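Local coordinates for protein tryptophan--tRNA ligase (PDB 3A04) that catalyses the ATP-dependent attachment of L-tryptophan to tRNA(Trp), releasing AMP and diphosphate, as an aminoacyl-tRNA synthetase of the first structural class, at residues A[114-119]-A[182-187]; A[152-157]-A[196-201]; A[173-176]-A[180-183]; A[128-133]-A[358-363]. All coordinates share one frame; numbering follows the deposited sequence. Where two conformers were deposited one is given.

Contact 1 (A[114-119]-A[182-187])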
# COMPACT_ATOMS: atom_id res chain seq x y z
N PHE A 114 -1.09 13.65 -0.54
CA PHE A 114 -1.19 13.52 -1.98
C PHE A 114 -2.52 12.87 -2.37
O PHE A 114 -3.29 13.41 -3.19
CB PHE A 114 -0.03 12.72 -2.58
CG PHE A 114 -0.11 12.59 -4.08
CD1 PHE A 114 0.39 13.61 -4.89
CD2 PHE A 114 -0.75 11.45 -4.68
CE1 PHE A 114 0.30 13.50 -6.27
CE2 PHE A 114 -0.83 11.30 -6.07
CZ PHE A 114 -0.29 12.34 -6.85
N ALA A 115 -2.78 11.69 -1.82
CA ALA A 115 -3.85 10.81 -2.36
C ALA A 115 -5.25 11.24 -1.89
O ALA A 115 -6.22 11.16 -2.65
CB ALA A 115 -3.59 9.31 -1.93
N VAL A 116 -5.38 11.70 -0.66
CA VAL A 116 -6.70 12.07 -0.14
C VAL A 116 -6.83 13.60 -0.37
O VAL A 116 -7.87 14.07 -0.90
CB VAL A 116 -6.89 11.75 1.37
CG1 VAL A 116 -8.27 12.28 1.91
CG2 VAL A 116 -6.81 10.25 1.63
N ARG A 117 -5.84 14.38 0.01
CA ARG A 117 -6.10 15.87 0.01
C ARG A 117 -5.67 16.55 -1.26
O ARG A 117 -5.82 17.76 -1.38
CB ARG A 117 -5.38 16.53 1.16
CG ARG A 117 -5.68 15.90 2.47
CD ARG A 117 -6.76 16.62 3.20
NE ARG A 117 -6.78 16.18 4.60
CZ ARG A 117 -6.47 16.93 5.66
NH1 ARG A 117 -6.11 18.24 5.51
NH2 ARG A 117 -6.53 16.37 6.86
N ARG A 118 -5.05 15.79 -2.16
CA ARG A 118 -4.68 16.28 -3.48
C ARG A 118 -3.63 17.36 -3.36
O ARG A 118 -3.61 18.29 -4.14
CB ARG A 118 -5.90 16.79 -4.29
CG ARG A 118 -6.83 15.69 -4.80
CD ARG A 118 -8.20 16.24 -5.40
NE ARG A 118 -8.95 16.93 -4.34
CZ ARG A 118 -9.45 18.18 -4.42
NH1 ARG A 118 -9.34 18.89 -5.54
NH2 ARG A 118 -10.07 18.72 -3.37
N ILE A 119 -2.75 17.24 -2.39
CA ILE A 119 -1.65 18.17 -2.24
C ILE A 119 -0.42 17.69 -3.02
O ILE A 119 0.04 16.55 -2.82
CB ILE A 119 -1.30 18.32 -0.77
CG1 ILE A 119 -2.48 19.00 -0.05
CG2 ILE A 119 -0.05 19.15 -0.54
CD1 ILE A 119 -2.27 18.92 1.44
N THR A 182 -12.89 5.41 -0.30
CA THR A 182 -12.22 5.58 -1.57
C THR A 182 -10.95 4.69 -1.49
O THR A 182 -10.50 4.35 -0.38
CB THR A 182 -11.84 7.09 -1.83
OG1 THR A 182 -10.91 7.57 -0.83
CG2 THR A 182 -13.12 8.02 -1.84
N PRO A 183 -10.39 4.30 -2.65
CA PRO A 183 -9.07 3.66 -2.52
C PRO A 183 -8.08 4.48 -1.67
O PRO A 183 -7.33 3.91 -0.82
CB PRO A 183 -8.63 3.50 -3.98
CG PRO A 183 -10.06 3.35 -4.76
CD PRO A 183 -10.86 4.40 -4.05
N ALA A 184 -8.06 5.81 -1.85
CA ALA A 184 -7.11 6.64 -1.05
C ALA A 184 -7.37 6.60 0.46
O ALA A 184 -6.41 6.55 1.23
CB ALA A 184 -7.07 8.17 -1.57
N LYS A 185 -8.66 6.68 0.91
CA LYS A 185 -8.93 6.64 2.32
C LYS A 185 -8.66 5.27 2.87
O LYS A 185 -8.27 5.11 4.01
CB LYS A 185 -10.42 7.06 2.62
CG LYS A 185 -10.56 8.65 2.38
CD LYS A 185 -12.02 9.12 2.35
CE LYS A 185 -12.68 8.86 3.62
NZ LYS A 185 -14.22 8.97 3.45
N MET A 186 -8.81 4.25 2.05
CA MET A 186 -8.50 2.91 2.48
C MET A 186 -7.02 2.81 2.69
O MET A 186 -6.57 2.37 3.69
CB MET A 186 -8.89 1.71 1.59
CG MET A 186 -10.37 1.68 1.15
SD MET A 186 -10.99 0.10 0.53
CE MET A 186 -10.75 0.14 -1.25
N MET A 187 -6.26 3.23 1.73
CA MET A 187 -4.79 3.23 1.88
C MET A 187 -4.38 4.06 3.11
O MET A 187 -3.48 3.68 3.90
CB MET A 187 -4.16 3.74 0.60
CG MET A 187 -2.63 3.84 0.66
SD MET A 187 -1.90 2.16 0.45
CE MET A 187 -2.73 1.70 -0.97
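K185 and A184, in the first turn of helix 183-197, pack on A115 and V116, near the C-terminal end of helix 110-115, so the contact joins two helices of the Rossmann-type catalytic domain. The backbones come closest at A115 and A184, whose methyls meet at 3.7 Å (CB to CB); alanine, with one carbon to place, suits so near an approach. V116 adds a branch: CG2 lies 3.8 Å from A184 CB. K185 is longer. Its CB stands back from V116, and CG, turned anti to the carbonyl carbon (chi1 -72°), does the touching, 4.1 Å from V116 CG2. CD then leads away, the chain bends at chi3 (62°), and CE carries NZ back toward the end of helix 171-178 and the loop after it, where the backbone oxygens of Y178 and E180 accept hydrogen bonds from the ammonium. A lysine thus serves twice, with an apolar stem against V116 and a charged end among carbonyls. A115 also packs on S166 of the second subunit, which places the contact beside the dimer interface. Helix 183-197 starts with T182 as its N-cap, a residue suited to the post by its short hydroxyl: T182 OG1 accepts from K185 N at 3.0 Å, with an N-H...O angle of 161°.

Contact 2 (A[152-157]-A[196-201])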
# COMPACT_ATOMS: atom_id res chain seq x y z
N THR A 152 6.04 8.20 2.48
CA THR A 152 6.35 7.74 1.14
C THR A 152 7.84 7.43 1.06
O THR A 152 8.35 7.14 -0.03
CB THR A 152 6.01 8.74 -0.00
OG1 THR A 152 6.77 9.93 0.18
CG2 THR A 152 4.47 9.06 -0.10
N ASN A 153 8.55 7.50 2.16
CA ASN A 153 9.99 7.20 2.06
C ASN A 153 10.50 6.42 3.24
O ASN A 153 11.56 6.71 3.82
CB ASN A 153 10.83 8.50 1.83
CG ASN A 153 12.19 8.22 1.22
OD1 ASN A 153 12.35 7.20 0.54
ND2 ASN A 153 13.19 9.07 1.47
N ARG A 154 9.71 5.48 3.74
CA ARG A 154 10.04 4.88 5.07
C ARG A 154 10.64 3.44 4.95
O ARG A 154 11.35 2.97 5.84
CB ARG A 154 8.79 4.86 5.95
CG ARG A 154 8.98 4.37 7.41
CD ARG A 154 10.18 5.13 8.08
NE ARG A 154 10.07 5.04 9.54
CZ ARG A 154 11.04 5.34 10.35
NH1 ARG A 154 12.23 5.77 9.87
NH2 ARG A 154 10.83 5.19 11.62
N GLY A 155 10.39 2.79 3.83
CA GLY A 155 11.16 1.57 3.54
C GLY A 155 10.32 0.29 3.58
O GLY A 155 9.17 0.25 4.04
N THR A 156 10.96 -0.80 3.15
CA THR A 156 10.27 -2.06 2.91
C THR A 156 9.50 -2.65 4.06
O THR A 156 8.35 -3.02 3.88
CB THR A 156 11.26 -3.11 2.25
OG1 THR A 156 11.63 -2.57 0.99
CG2 THR A 156 10.49 -4.44 1.97
N PRO A 157 10.11 -2.77 5.24
CA PRO A 157 9.36 -3.45 6.31
C PRO A 157 8.06 -2.70 6.72
O PRO A 157 7.01 -3.32 7.08
CB PRO A 157 10.37 -3.53 7.50
CG PRO A 157 11.69 -3.06 6.97
CD PRO A 157 11.49 -2.40 5.63
N ILE A 196 1.87 3.80 13.41
CA ILE A 196 1.94 3.43 14.84
C ILE A 196 2.74 2.15 15.12
O ILE A 196 3.61 2.10 16.02
CB ILE A 196 0.49 3.30 15.40
CG1 ILE A 196 -0.19 4.68 15.26
CG2 ILE A 196 0.51 2.71 16.84
CD1 ILE A 196 -1.79 4.66 15.35
N LEU A 197 2.46 1.10 14.36
CA LEU A 197 2.97 -0.23 14.71
C LEU A 197 4.37 -0.47 14.17
O LEU A 197 5.01 -1.31 14.71
CB LEU A 197 2.02 -1.28 14.09
CG LEU A 197 0.64 -1.25 14.79
CD1 LEU A 197 -0.34 -2.10 14.02
CD2 LEU A 197 0.65 -1.67 16.30
N HIS A 198 4.84 0.20 13.09
CA HIS A 198 6.09 -0.23 12.45
C HIS A 198 7.29 -0.01 13.38
O HIS A 198 8.31 -0.65 13.23
CB HIS A 198 6.40 0.55 11.13
CG HIS A 198 6.94 1.94 11.34
ND1 HIS A 198 6.17 2.98 11.82
CD2 HIS A 198 8.19 2.46 11.13
CE1 HIS A 198 6.91 4.09 11.88
NE2 HIS A 198 8.14 3.79 11.50
N VAL A 199 7.18 0.91 14.35
CA VAL A 199 8.32 1.16 15.25
C VAL A 199 8.70 -0.04 16.13
O VAL A 199 9.83 -0.14 16.67
CB VAL A 199 8.08 2.42 16.18
CG1 VAL A 199 7.78 3.61 15.31
CG2 VAL A 199 7.01 2.15 17.30
N GLN A 200 7.76 -0.97 16.21
CA GLN A 200 7.98 -2.26 16.90
C GLN A 200 8.85 -3.25 16.13
O GLN A 200 9.39 -4.18 16.71
CB GLN A 200 6.61 -2.90 17.11
CG GLN A 200 5.70 -2.06 17.98
CD GLN A 200 4.47 -2.90 18.42
OE1 GLN A 200 4.61 -4.05 18.88
NE2 GLN A 200 3.36 -2.32 18.40
N LEU A 201 9.03 -3.06 14.83
CA LEU A 201 9.94 -3.93 14.07
C LEU A 201 11.40 -3.66 14.38
O LEU A 201 11.78 -2.51 14.56
CB LEU A 201 9.73 -3.74 12.56
CG LEU A 201 8.25 -3.88 12.05
CD1 LEU A 201 8.14 -3.41 10.57
CD2 LEU A 201 7.75 -5.37 12.25
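Two helix ends of the catalytic domain meet where R154, just before helix 156-165, reaches H198, near the C-terminal end of helix 183-197. R154 NH2 donates to H198 NE2 at 3.0 Å, with an N-H...N angle of 148°. The bond runs nearly within both planes, yet guanidinium and imidazole stand 75° apart, so NH2 meets the ring edge while the two planes are strongly turned against each other, not stacked. R154 NE lies equally close to H198 NE2, at 3.0 Å. H198 holds CG between its own N and carbonyl carbon, a crowded position (chi1 78°) that swings the ring toward R154, while V199 CG1 covers part of one ring face. Y204 and Y158 meet the imidazole edge to face. Nearby, the compact ring of P157 offers CB to L201 CD1 at 3.8 Å; proline fits the first helical turn, where no N-H is needed for a helical bond. L201 also packs on F372 of the second subunit. H198 ND1 is bonded to the backbone oxygen of A194, which is consistent with the proton residing on ND1 and NE2 acting as acceptor. R154 NH2 also forms a salt bridge with E147, so its positive charge is probably balanced there.

Contact 3 (A[173-176]-A[180-183])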
# COMPACT_ATOMS: atom_id res chain seq x y z
N GLU A 173 -15.62 -2.53 8.51
CA GLU A 173 -14.82 -1.96 9.59
C GLU A 173 -14.26 -0.59 9.24
O GLU A 173 -14.34 0.34 10.03
CB GLU A 173 -13.69 -2.91 9.95
CG GLU A 173 -14.22 -4.21 10.56
CD GLU A 173 -13.10 -5.14 10.98
OE1 GLU A 173 -12.28 -5.53 10.13
OE2 GLU A 173 -13.06 -5.48 12.16
N MET A 174 -13.67 -0.47 8.07
CA MET A 174 -13.11 0.80 7.70
C MET A 174 -14.18 1.85 7.49
O MET A 174 -14.06 2.96 8.00
CB MET A 174 -12.29 0.63 6.43
CG MET A 174 -11.01 -0.11 6.63
SD MET A 174 -10.19 0.10 5.03
CE MET A 174 -8.77 -0.81 5.33
N GLU A 175 -15.25 1.49 6.78
CA GLU A 175 -16.41 2.35 6.62
C GLU A 175 -16.90 2.96 7.95
O GLU A 175 -17.15 4.18 8.03
CB GLU A 175 -17.54 1.62 5.86
CG GLU A 175 -17.32 1.63 4.34
CD GLU A 175 -18.03 0.51 3.49
OE1 GLU A 175 -18.98 -0.17 3.98
OE2 GLU A 175 -17.62 0.33 2.29
N ALA A 176 -17.02 2.11 8.98
CA ALA A 176 -17.46 2.56 10.30
C ALA A 176 -16.62 3.70 10.83
O ALA A 176 -17.12 4.54 11.57
CB ALA A 176 -17.47 1.39 11.30
N GLU A 180 -17.33 7.01 3.58
CA GLU A 180 -17.09 6.50 2.20
C GLU A 180 -15.67 6.07 1.90
O GLU A 180 -14.70 6.80 2.08
CB GLU A 180 -17.53 7.51 1.14
CG GLU A 180 -19.02 7.87 1.23
CD GLU A 180 -19.92 6.93 0.42
OE1 GLU A 180 -20.31 7.30 -0.73
OE2 GLU A 180 -20.25 5.83 0.94
N LEU A 181 -15.55 4.87 1.39
CA LEU A 181 -14.27 4.21 1.31
C LEU A 181 -13.50 4.25 -0.01
O LEU A 181 -13.41 3.21 -0.74
CB LEU A 181 -14.48 2.79 1.68
CG LEU A 181 -14.52 2.51 3.16
CD1 LEU A 181 -13.91 1.13 3.17
CD2 LEU A 181 -13.70 3.53 4.03
N THR A 182 -12.89 5.41 -0.30
CA THR A 182 -12.22 5.58 -1.57
C THR A 182 -10.95 4.69 -1.49
O THR A 182 -10.50 4.35 -0.38
CB THR A 182 -11.84 7.09 -1.83
OG1 THR A 182 -10.91 7.57 -0.83
CG2 THR A 182 -13.12 8.02 -1.84
N PRO A 183 -10.39 4.30 -2.65
CA PRO A 183 -9.07 3.66 -2.52
C PRO A 183 -8.08 4.48 -1.67
O PRO A 183 -7.33 3.91 -0.82
CB PRO A 183 -8.63 3.50 -3.98
CG PRO A 183 -10.06 3.35 -4.76
CD PRO A 183 -10.86 4.40 -4.05
O HOH W 1 -17.92 2.81 1.33
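L181 lies across E175 at about a right angle, its branched end directed at the flank of helix 171-178, in the tight helix-loop-helix connection to helix 183-197. The leucine CD1 reaches the root of M174, 3.7 Å from M174 CB, and CD2 of L181 is 4.0 Å from the same carbon, so both methyls face the start of the methionine from one side. CD2 of L181 also comes within 3.8 Å of E175 N, against the helix backbone itself. The apolar stem of E175 passes across the leucine; the approach of the two CG atoms is modelled too close to be trusted, and the exact fit there is doubtful. From CG onward M174 is fully stretched (chi2 -171°, chi3 -178°), which carries its sulfur and CE past the leucine instead of against it. That flexible, apolar chain suits a buried site, where it packs on M186 and L190 of helix 183-197 and on P183 of the second subunit. On the solvent side OE2 of E175 accepts a hydrogen bond from a water 2.7 Å away, and that water in turn accepts from L181 N at 3.1 Å. The chemistry is therefore divided: leucine and methionine supply the apolar packing, while a glutamate at the surface uses one oxygen, through a single water, to satisfy a loop N-H. With the E180 carboxylate 6.2 Å away (OE2 of E175 to OE2 of E180), the two negative charges probably disfavour each other mildly; both residues are exposed, so solvent would probably screen them.

Contact 4 (A[128-133]-A[358-363])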
# COMPACT_ATOMS: atom_id res chain seq x y z
N ALA A 128 6.15 20.25 4.96
CA ALA A 128 6.54 19.36 6.06
C ALA A 128 7.83 19.80 6.68
O ALA A 128 8.00 19.82 7.91
CB ALA A 128 6.73 17.83 5.50
N VAL A 129 8.79 20.20 5.84
CA VAL A 129 10.09 20.53 6.46
C VAL A 129 10.08 21.96 7.12
O VAL A 129 10.52 22.16 8.26
CB VAL A 129 11.20 20.46 5.38
CG1 VAL A 129 12.55 21.02 5.88
CG2 VAL A 129 11.46 18.95 4.93
N GLU A 130 9.58 22.92 6.38
CA GLU A 130 9.73 24.36 6.77
C GLU A 130 8.62 24.87 7.64
O GLU A 130 8.80 25.85 8.36
CB GLU A 130 9.70 25.19 5.48
CG GLU A 130 11.07 25.11 4.81
CD GLU A 130 11.22 25.92 3.52
OE1 GLU A 130 10.32 26.71 3.12
OE2 GLU A 130 12.28 25.72 2.90
N GLU A 131 7.43 24.26 7.54
CA GLU A 131 6.33 24.60 8.40
C GLU A 131 6.18 23.61 9.58
O GLU A 131 5.92 24.03 10.70
CB GLU A 131 5.07 24.63 7.59
CG GLU A 131 3.87 25.35 8.14
CD GLU A 131 4.14 26.82 8.64
OE1 GLU A 131 4.99 27.61 8.07
OE2 GLU A 131 3.45 27.14 9.63
N TYR A 132 6.34 22.32 9.38
CA TYR A 132 6.10 21.42 10.47
C TYR A 132 7.41 21.10 11.18
O TYR A 132 7.54 21.41 12.38
CB TYR A 132 5.33 20.16 10.00
CG TYR A 132 3.87 20.56 9.77
CD1 TYR A 132 3.47 21.28 8.63
CD2 TYR A 132 2.97 20.39 10.76
CE1 TYR A 132 2.14 21.70 8.47
CE2 TYR A 132 1.65 20.79 10.59
CZ TYR A 132 1.27 21.46 9.48
OH TYR A 132 -0.04 21.79 9.38
N ILE A 133 8.36 20.43 10.49
CA ILE A 133 9.55 20.01 11.23
C ILE A 133 10.28 21.25 11.85
O ILE A 133 10.73 21.19 13.00
CB ILE A 133 10.51 19.16 10.37
CG1 ILE A 133 9.78 17.82 10.01
CG2 ILE A 133 11.83 18.87 11.11
CD1 ILE A 133 10.42 17.03 8.82
N LYS A 358 17.00 29.43 11.70
CA LYS A 358 18.01 28.39 11.91
C LYS A 358 17.41 26.98 11.95
O LYS A 358 17.97 26.05 11.41
CB LYS A 358 18.83 28.64 13.17
CG LYS A 358 18.05 28.93 14.49
CD LYS A 358 18.83 29.90 15.51
CE LYS A 358 18.37 31.35 15.33
NZ LYS A 358 17.53 31.52 14.00
N ALA A 359 16.29 26.81 12.64
CA ALA A 359 15.58 25.51 12.58
C ALA A 359 15.29 25.07 11.13
O ALA A 359 15.36 23.89 10.88
CB ALA A 359 14.25 25.56 13.39
N LYS A 360 14.88 25.95 10.23
CA LYS A 360 14.55 25.53 8.84
C LYS A 360 15.76 24.90 8.12
O LYS A 360 15.67 23.83 7.51
CB LYS A 360 14.04 26.69 7.99
CG LYS A 360 12.71 27.26 8.35
CD LYS A 360 12.27 28.32 7.36
CE LYS A 360 11.00 28.97 7.81
NZ LYS A 360 10.46 29.97 6.80
N THR A 361 16.90 25.54 8.25
CA THR A 361 18.20 25.01 7.77
C THR A 361 18.52 23.61 8.32
O THR A 361 18.83 22.64 7.57
CB THR A 361 19.26 26.04 8.17
OG1 THR A 361 18.92 27.24 7.45
CG2 THR A 361 20.74 25.57 7.85
N ILE A 362 18.41 23.49 9.64
CA ILE A 362 18.63 22.22 10.31
C ILE A 362 17.61 21.19 9.77
O ILE A 362 17.97 20.02 9.57
CB ILE A 362 18.41 22.40 11.81
CG1 ILE A 362 19.61 23.13 12.43
CG2 ILE A 362 18.23 21.07 12.51
CD1 ILE A 362 19.32 23.57 13.93
N ALA A 363 16.36 21.63 9.53
CA ALA A 363 15.29 20.70 9.20
C ALA A 363 15.59 19.93 7.90
O ALA A 363 15.42 18.71 7.85
CB ALA A 363 13.94 21.41 9.13
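V129 begins the interhelical packing between helix 121-139 and the long C-terminal helix 334-364, whose local axes approach to 8.8 Å at 128°. Its CG1, set anti to the backbone N (chi1 170°), touches A363 CB at 3.6 Å. The alanine methyl also lies 3.6 Å from V129 O, so it fits in between branch and backbone; a single methyl suits a place where the two backbones run so close. At E130 the contact becomes mixed. K360, extended along its length, lays its CE 3.9 Å from E130 O, a van der Waals approach of an aliphatic lysine stem. The charged ends do not meet: E130 OE1 and K360 NZ are 4.9 Å apart. E130 OE2 hydrogen-bonds to W364 NE1, and K360 NZ has a long, weak ion pair with E357. I133 comes next across the interface, with CG2 3.9 Å from A363 CB, so A363 meets two beta-branched residues. A pi-type turn marks this part of the helix, with I133 N bonded to A128 O at 2.7 Å. Beyond the contact, V129 and I133 both pack on V367, E131 OE2 and Y132 OH hydrogen-bond to F83 N and S80 O of the 'HIGH' region, and A128 and I133 lie against strands 103-108 and 147-150 of the central sheet.

Contacts 1, 2 and 3 gather round helix 183-197: contact 3 closes the turn leading into it, contact 1 packs its first turn, and contact 2 lies at its far end. Contacts 1 and 3 share T182 and P183, with centres 12 Å apart; the centre of contact 2 lies about 19 Å from that of contact 1. All three reach the second subunit, so this helix and its surroundings help build the dimer interface. Contact 4, about 34 Å from contact 3 (centre to centre), touches no other chain. In sequence contact 4 spans contacts 2 and 3, while contacts 1 and 2 interleave within the catalytic domain, and contact 4 joins helix 121-139 of that domain to the C-terminal helix.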